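Local coordinates for hypothetical sugar ABC-transporter sugar binding protein (Arthrobacter globiformis, PDB 7BVT) that binds cyclic alpha-maltosyl-1,6-maltose outside the cell and probably delivers it to an ABC transporter for uptake, at residues D69-L74 with P95-I100; P84-G89 with E297-F302. One frame throughout, in Å; residues are numbered along the deposited sequence.

Contact 1: D69-L74 with P95-I100; sequences DFLTKL and PQIADI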
# COMPACT_ATOMS: atom_id res chain seq x y z
N ASP A 69 4.27 13.51 -12.77
CA ASP A 69 4.46 14.98 -12.80
C ASP A 69 4.00 15.64 -11.49
O ASP A 69 4.15 16.83 -11.34
CB ASP A 69 3.67 15.58 -13.96
CG ASP A 69 4.12 15.04 -15.32
OD1 ASP A 69 5.31 14.78 -15.46
OD2 ASP A 69 3.24 14.75 -16.16
N PHE A 70 3.41 14.89 -10.57
CA PHE A 70 2.56 15.50 -9.51
C PHE A 70 3.41 16.27 -8.50
O PHE A 70 3.10 17.43 -8.16
CB PHE A 70 1.74 14.37 -8.86
CG PHE A 70 0.55 14.83 -8.05
CD1 PHE A 70 0.72 15.30 -6.76
CD2 PHE A 70 -0.74 14.71 -8.55
CE1 PHE A 70 -0.39 15.65 -6.00
CE2 PHE A 70 -1.84 15.08 -7.79
CZ PHE A 70 -1.65 15.58 -6.52
N LEU A 71 4.47 15.68 -7.95
CA LEU A 71 5.30 16.36 -6.95
C LEU A 71 5.97 17.57 -7.60
O LEU A 71 6.09 18.62 -6.96
CB LEU A 71 6.33 15.41 -6.37
CG LEU A 71 5.71 14.34 -5.50
CD1 LEU A 71 6.76 13.42 -4.95
CD2 LEU A 71 4.91 14.96 -4.36
N THR A 72 6.46 17.40 -8.82
CA THR A 72 7.16 18.53 -9.46
C THR A 72 6.17 19.69 -9.70
O THR A 72 6.53 20.83 -9.48
CB THR A 72 7.89 18.09 -10.74
OG1 THR A 72 8.89 17.13 -10.38
CG2 THR A 72 8.56 19.27 -11.41
N LYS A 73 4.93 19.41 -10.01
CA LYS A 73 3.91 20.47 -10.12
C LYS A 73 3.69 21.15 -8.75
O LYS A 73 3.57 22.40 -8.68
CB LYS A 73 2.62 19.88 -10.67
CG LYS A 73 1.54 20.90 -10.86
CD LYS A 73 0.67 20.71 -12.01
CE LYS A 73 -0.39 21.79 -11.96
NZ LYS A 73 -0.54 22.46 -13.26
N LEU A 74 3.59 20.37 -7.68
CA LEU A 74 3.41 21.02 -6.36
C LEU A 74 4.60 21.90 -5.99
O LEU A 74 4.36 22.99 -5.45
CB LEU A 74 3.17 19.94 -5.32
CG LEU A 74 1.85 19.20 -5.43
CD1 LEU A 74 1.81 18.10 -4.38
CD2 LEU A 74 0.68 20.10 -5.26
N PRO A 95 4.69 12.97 3.55
CA PRO A 95 5.72 13.69 4.29
C PRO A 95 6.52 14.64 3.41
O PRO A 95 6.92 15.67 3.90
CB PRO A 95 6.64 12.57 4.86
CG PRO A 95 5.82 11.32 4.76
CD PRO A 95 4.88 11.50 3.60
N GLN A 96 6.66 14.30 2.12
CA GLN A 96 7.35 15.22 1.19
C GLN A 96 6.47 16.43 0.93
O GLN A 96 6.99 17.57 0.89
CB GLN A 96 7.68 14.45 -0.08
CG GLN A 96 8.68 13.32 0.20
CD GLN A 96 8.82 12.48 -1.03
OE1 GLN A 96 9.48 12.90 -1.98
NE2 GLN A 96 8.19 11.30 -1.03
N ILE A 97 5.20 16.21 0.70
CA ILE A 97 4.25 17.32 0.40
C ILE A 97 4.15 18.25 1.60
O ILE A 97 4.08 19.49 1.43
CB ILE A 97 2.89 16.75 -0.04
CG1 ILE A 97 3.04 16.06 -1.41
CG2 ILE A 97 1.81 17.85 -0.02
CD1 ILE A 97 1.89 15.24 -1.84
N ALA A 98 4.22 17.71 2.81
CA ALA A 98 4.15 18.51 4.04
C ALA A 98 5.32 19.51 4.10
O ALA A 98 5.21 20.51 4.78
CB ALA A 98 4.11 17.59 5.24
N ASP A 99 6.44 19.23 3.44
CA ASP A 99 7.61 20.14 3.38
C ASP A 99 7.48 21.10 2.19
O ASP A 99 8.25 22.04 2.14
CB ASP A 99 8.93 19.35 3.27
CG ASP A 99 9.38 18.68 4.57
OD1 ASP A 99 8.92 19.12 5.64
OD2 ASP A 99 10.18 17.70 4.48
N ILE A 100 6.59 20.84 1.23
CA ILE A 100 6.42 21.71 0.02
C ILE A 100 5.57 22.92 0.39
O ILE A 100 5.89 24.05 -0.02
CB ILE A 100 5.82 20.94 -1.15
CG1 ILE A 100 6.80 19.85 -1.58
CG2 ILE A 100 5.44 21.95 -2.26
CD1 ILE A 100 6.30 18.95 -2.64

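Contact 2: P84-G89 with E297-F302; sequences PDIAIG and EQAMVF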
# COMPACT_ATOMS: atom_id res chain seq x y z
N PRO A 84 -2.97 23.99 -5.00
CA PRO A 84 -4.38 23.62 -4.99
C PRO A 84 -4.84 23.68 -3.53
O PRO A 84 -4.04 23.82 -2.66
CB PRO A 84 -4.42 22.19 -5.51
CG PRO A 84 -3.13 21.66 -5.04
CD PRO A 84 -2.12 22.79 -5.15
N ASP A 85 -6.12 23.61 -3.34
CA ASP A 85 -6.67 23.59 -1.96
C ASP A 85 -6.51 22.18 -1.39
O ASP A 85 -6.14 22.05 -0.24
CB ASP A 85 -8.12 24.00 -1.94
CG ASP A 85 -8.23 25.43 -2.44
OD1 ASP A 85 -7.47 26.29 -1.89
OD2 ASP A 85 -9.03 25.63 -3.39
N ILE A 86 -6.80 21.17 -2.19
CA ILE A 86 -6.64 19.73 -1.84
C ILE A 86 -5.66 19.09 -2.84
O ILE A 86 -5.88 19.14 -4.08
CB ILE A 86 -7.98 18.98 -1.77
CG1 ILE A 86 -8.95 19.58 -0.75
CG2 ILE A 86 -7.80 17.51 -1.54
CD1 ILE A 86 -10.37 19.06 -0.86
N ALA A 87 -4.68 18.36 -2.33
CA ALA A 87 -3.91 17.40 -3.15
C ALA A 87 -4.23 15.97 -2.72
O ALA A 87 -4.30 15.70 -1.52
CB ALA A 87 -2.43 17.64 -2.97
N ILE A 88 -4.42 15.08 -3.66
CA ILE A 88 -4.61 13.64 -3.35
C ILE A 88 -3.40 12.91 -3.94
O ILE A 88 -3.26 12.86 -5.17
CB ILE A 88 -5.96 13.13 -3.85
CG1 ILE A 88 -7.12 13.95 -3.27
CG2 ILE A 88 -6.14 11.63 -3.59
CD1 ILE A 88 -8.48 13.51 -3.70
N GLY A 89 -2.56 12.36 -3.06
CA GLY A 89 -1.27 11.78 -3.44
C GLY A 89 -1.09 10.38 -2.93
O GLY A 89 -1.90 9.90 -2.15
N GLU A 297 -4.37 6.23 -1.73
CA GLU A 297 -4.32 7.70 -1.85
C GLU A 297 -4.72 8.40 -0.56
O GLU A 297 -5.66 7.94 0.09
CB GLU A 297 -5.26 8.15 -2.95
CG GLU A 297 -4.64 7.94 -4.32
CD GLU A 297 -4.54 6.50 -4.82
OE1 GLU A 297 -5.57 5.83 -4.87
OE2 GLU A 297 -3.42 6.07 -5.11
N GLN A 298 -4.03 9.48 -0.26
CA GLN A 298 -4.25 10.30 0.93
C GLN A 298 -4.65 11.70 0.46
O GLN A 298 -3.99 12.21 -0.44
CB GLN A 298 -2.97 10.42 1.75
CG GLN A 298 -2.16 9.13 1.86
CD GLN A 298 -2.90 7.96 2.44
OE1 GLN A 298 -3.42 8.03 3.56
NE2 GLN A 298 -2.94 6.85 1.73
N ALA A 299 -5.58 12.35 1.16
CA ALA A 299 -5.95 13.74 0.83
C ALA A 299 -5.26 14.65 1.83
O ALA A 299 -5.23 14.30 3.02
CB ALA A 299 -7.45 13.90 0.83
N MET A 300 -4.82 15.78 1.37
CA MET A 300 -4.09 16.84 2.12
C MET A 300 -4.71 18.19 1.76
O MET A 300 -5.01 18.39 0.58
CB MET A 300 -2.62 16.83 1.72
CG MET A 300 -1.92 15.56 2.17
SD MET A 300 -0.49 15.24 1.15
CE MET A 300 -1.26 14.30 -0.18
N VAL A 301 -4.91 19.05 2.74
CA VAL A 301 -5.46 20.44 2.53
C VAL A 301 -4.33 21.42 2.74
O VAL A 301 -3.73 21.43 3.83
CB VAL A 301 -6.64 20.72 3.46
CG1 VAL A 301 -7.06 22.19 3.40
CG2 VAL A 301 -7.79 19.78 3.24
N PHE A 302 -3.97 22.20 1.74
CA PHE A 302 -2.94 23.24 1.89
C PHE A 302 -3.58 24.43 2.65
O PHE A 302 -4.70 24.85 2.31
CB PHE A 302 -2.39 23.71 0.54
CG PHE A 302 -1.44 22.74 -0.09
CD1 PHE A 302 -0.15 22.61 0.40
CD2 PHE A 302 -1.86 21.89 -1.09
CE1 PHE A 302 0.72 21.70 -0.16
CE2 PHE A 302 -0.98 20.96 -1.64
CZ PHE A 302 0.29 20.87 -1.16

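Contact 1: D69-L74 with P95-I100
Leu71 and Leu74 reach from one helix into the side chain of Ile97 on the other, and the three form the apolar middle of the contact. CD2 of Leu71 lies 3.7 Å from CG1 of Ile97, the two side chains crossing at about a right angle. Leu74 approaches the same branch at a slant: its CD1 stands 3.8 Å from CG1 of Ile97 and equally near its CD1 methyl, so the extended ethyl arm of the isoleucine is touched by a methyl from each leucine. That arm is aimed by chi1 of -68°, which sets CG1 anti to the carbonyl carbon and leaves CG2 for other neighbours. One turn on, Ile100 sits against the backbone of the first helix; its CG2 methyl is 3.5 Å from the carbonyl oxygen O of Leu74, while its CD1 comes to 4.2 Å from CB of Leu74. Gln96 is partly exposed, at the edge of the apolar patch, where an amide is tolerated: its chain, extended beyond CG, crosses Leu71 at about a right angle and brings OE1 to 4.1 Å from the leucine CD1, and its NE2 is hydrogen-bonded to O of Val92, just ahead of helix 94-100. No hydrogen bond joins 69-74 to 95-100. Branched aliphatic residues suit such a seam because their methyls fill the gap between axes 10.7 Å apart. Trp33, on strand 28-34, packs against Leu74 from the sheet. The axes run nearly parallel, at 16°: helix 70-80, strand 86-90 and helix 94-100 follow one another in the chain, and the two helices lie side by side on one face of the sheet, in the Rossmann-like alpha/beta lobe characteristic of bacterial solute-binding proteins.

Contact 2: P84-G89 with E297-F302
Ala87 and Pro84 meet the ring of Phe302 at the apolar centre of this strand pair. CE2 of Phe302 lies 3.9 Å from CB of Ala87 and 4.1 Å from CG of Pro84; the small alanine leaves room for the aromatic ring, and the compact proline ring offers it CG and CD, crossing obliquely. On the same side Met300 bends at chi3 (-87°), which turns CE back to 3.7 Å from the backbone N of Gly89, a residue with no side chain to obstruct the methyl. Ile86, Ile88, Ala299 and Val301 point to the other face, where CG1 of Ile88 packs 4.1 Å from CB of Ala299, and helix 306-319 covers Ile86, Ala299 and Val301. Beta-branched residues favour extended backbone, and the small Ala299 packs on Leu316 of that helix. Strand 292-301 runs antiparallel to 86-90, which on its other edge pairs in parallel with 28-34, as in other periplasmic-type binding proteins. Ala87 and Met300 form a hydrogen-bonded pair, with Ala87 N to Met300 O and Met300 N to Ala87 O both 2.9 Å. Gly89 and Gln298 repeat the pattern, the bond from Gln298 N to Gly89 O being the straightest at 168°. At the Phe302 end, N of Phe302 donates a hydrogen bond to O of Asp85, while OD2 of Asp85 takes the backbone N-H of Thr31. At the sugar-facing end the buried carboxylate of Glu297 is held by Tyr35, Trp36 and Ser138, with its side chain about 5 Å from a bound glucose unit at nearest atoms.

Contact 2 is a buried strand pair within the sheet of the lobe, and contact 1 the partly buried helix pair lying over it. They share a chain path: helix 70-80 leads into strand 86-90, which leads into helix 94-100, whereas 297-302 returns from far along the sequence. Contact 2 is held by five main-chain hydrogen bonds as well as apolar packing; contact 1 has no hydrogen bond between its segments, rests mainly on aliphatic packing and buries about half as much surface. The two layers touch where CG2 of Ile97 comes to 3.6 Å from CZ of Phe302. Polar side chains sit towards the ends, Gln96 in one and Asp85 and Glu297 in the other.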